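Fimbria adhesin protein (Klebsiella pneumoniae, PDB 3U4K) probably attaches Klebsiella pneumoniae fimbriae to human collagen V through its receptor-binding domain, the part present here. Local coordinates at residues T56-M61 with T134-I139. Numbering follows the deposited sequence.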
# COMPACT_ATOMS: atom_id res chain seq x y z
N THR A 56 0.29 9.88 -8.25
CA THR A 56 1.17 9.21 -7.30
C THR A 56 1.32 10.03 -6.02
O THR A 56 1.25 11.27 -6.05
CB THR A 56 2.55 8.89 -7.92
OG1 THR A 56 3.32 8.09 -7.02
CG2 THR A 56 3.33 10.17 -8.24
N LYS A 57 1.51 9.35 -4.89
CA LYS A 57 1.78 10.03 -3.62
C LYS A 57 2.75 9.25 -2.75
O LYS A 57 2.66 8.02 -2.65
CB LYS A 57 0.49 10.32 -2.86
CG LYS A 57 0.59 11.50 -1.90
CD LYS A 57 -0.77 11.93 -1.38
CE LYS A 57 -0.81 13.42 -1.09
NZ LYS A 57 0.28 13.86 -0.17
N THR A 58 3.66 9.97 -2.10
CA THR A 58 4.72 9.36 -1.30
C THR A 58 4.76 9.91 0.12
O THR A 58 4.85 11.12 0.32
CB THR A 58 6.09 9.50 -1.99
OG1 THR A 58 6.13 8.64 -3.13
CG2 THR A 58 7.23 9.13 -1.06
N TRP A 59 4.68 9.01 1.10
CA TRP A 59 4.88 9.35 2.50
C TRP A 59 6.19 8.81 2.99
O TRP A 59 6.59 7.71 2.61
CB TRP A 59 3.75 8.80 3.35
CG TRP A 59 2.39 9.26 2.91
CD1 TRP A 59 1.62 10.29 3.44
CD2 TRP A 59 1.57 8.71 1.81
NE1 TRP A 59 0.43 10.41 2.77
CE2 TRP A 59 0.34 9.50 1.78
CE3 TRP A 59 1.74 7.69 0.89
CZ2 TRP A 59 -0.67 9.25 0.86
CZ3 TRP A 59 0.72 7.45 -0.04
CH2 TRP A 59 -0.46 8.21 -0.05
N THR A 60 6.86 9.57 3.84
CA THR A 60 8.11 9.13 4.43
C THR A 60 7.93 8.80 5.92
O THR A 60 7.09 9.40 6.60
CB THR A 60 9.24 10.17 4.26
OG1 THR A 60 8.92 11.36 5.01
CG2 THR A 60 9.43 10.54 2.79
N MSE A 61 8.70 7.83 6.40
CA MSE A 61 8.79 7.55 7.83
C MSE A 61 10.22 7.75 8.24
O MSE A 61 11.12 7.15 7.65
CB MSE A 61 8.29 6.15 8.19
CG MSE A 61 8.80 5.06 7.26
SE MSE A 61 7.74 3.42 7.56
CE MSE A 61 6.99 3.27 5.74
N THR A 134 10.36 5.36 2.37
CA THR A 134 9.23 6.01 1.72
C THR A 134 8.18 4.96 1.38
O THR A 134 8.53 3.85 0.97
CB THR A 134 9.64 6.71 0.40
OG1 THR A 134 10.11 5.75 -0.55
CG2 THR A 134 10.71 7.77 0.65
N PHE A 135 6.91 5.30 1.57
CA PHE A 135 5.82 4.47 1.07
C PHE A 135 5.15 5.20 -0.09
O PHE A 135 4.84 6.38 0.02
CB PHE A 135 4.81 4.15 2.17
CG PHE A 135 3.84 3.06 1.80
CD1 PHE A 135 4.13 1.73 2.05
CD2 PHE A 135 2.62 3.37 1.19
CE1 PHE A 135 3.24 0.72 1.70
CE2 PHE A 135 1.72 2.37 0.84
CZ PHE A 135 2.03 1.05 1.10
N THR A 136 4.94 4.48 -1.19
CA THR A 136 4.40 5.10 -2.41
C THR A 136 3.18 4.37 -2.98
O THR A 136 3.24 3.18 -3.30
CB THR A 136 5.50 5.25 -3.49
OG1 THR A 136 6.55 6.09 -3.00
CG2 THR A 136 4.94 5.86 -4.77
N LEU A 137 2.08 5.12 -3.10
CA LEU A 137 0.87 4.64 -3.76
C LEU A 137 0.81 5.15 -5.20
O LEU A 137 0.99 6.35 -5.46
CB LEU A 137 -0.37 5.09 -2.98
CG LEU A 137 -1.76 4.81 -3.56
CD1 LEU A 137 -2.03 3.32 -3.71
CD2 LEU A 137 -2.85 5.46 -2.72
N ASP A 138 0.57 4.24 -6.13
CA ASP A 138 0.45 4.58 -7.55
C ASP A 138 -0.95 4.28 -8.06
O ASP A 138 -1.47 3.18 -7.88
CB ASP A 138 1.47 3.80 -8.38
CG ASP A 138 2.86 4.40 -8.32
OD1 ASP A 138 3.00 5.57 -7.89
OD2 ASP A 138 3.82 3.70 -8.73
N ILE A 139 -1.56 5.28 -8.69
CA ILE A 139 -2.83 5.10 -9.39
C ILE A 139 -2.56 4.92 -10.88
O ILE A 139 -2.04 5.82 -11.54
CB ILE A 139 -3.82 6.25 -9.12
CG1 ILE A 139 -4.10 6.37 -7.62
CG2 ILE A 139 -5.11 6.03 -9.88
CD1 ILE A 139 -4.77 7.66 -7.21
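Trp59 lies along its own strand 53-61 and turns the CE3-CZ3 edge of its indole toward Phe135 and Leu137 of the antiparallel neighbour 133-141. Its CB leaves the sheet on the face shared with Lys57, Phe135 and Leu137; CG stands anti to the carbonyl carbon (chi1 -56°), and chi2 of -99° then turns the six-membered ring back toward Lys57. CE3 passes the carbonyl of Phe135, with Trp59 CE3 to Phe135 O at 3.5 Å; further out, Trp59 CZ3 meets Leu137 CB at 3.9 Å, the methylene lying in the plane of the indole at its edge. Lys57 CG sits against one face of the Trp59 ring, 3.7 Å above its plane and offset toward the rim. Beneath the rings, Trp59 and Phe135 form a hydrogen-bonded pair, as do Lys57 and Leu137, with two backbone bonds in each. This ladder belongs to the jelly-roll beta barrel of the receptor-binding domain, where strand 103-111 pairs with the far edge of 133-141, and Ile35 of strand 33-36 touches both Trp59 and Phe135. The other face is polar and carries threonines at the non-hydrogen-bonded positions. Thr58 OG1 and Thr136 OG1 share a hydrogen bond of 2.6 Å, while the methyls Thr60 CG2 and Thr134 CG2 touch at 3.7 Å. Thr56 OG1, turned anti to the backbone N (chi1 -173°), donates to Asp138 OD1 at 2.7 Å, nearly in line with the carboxylate C-O bond. Asp138 OD2 forms a salt bridge with Arg106, so the buried carboxylate is held from both neighbouring strands.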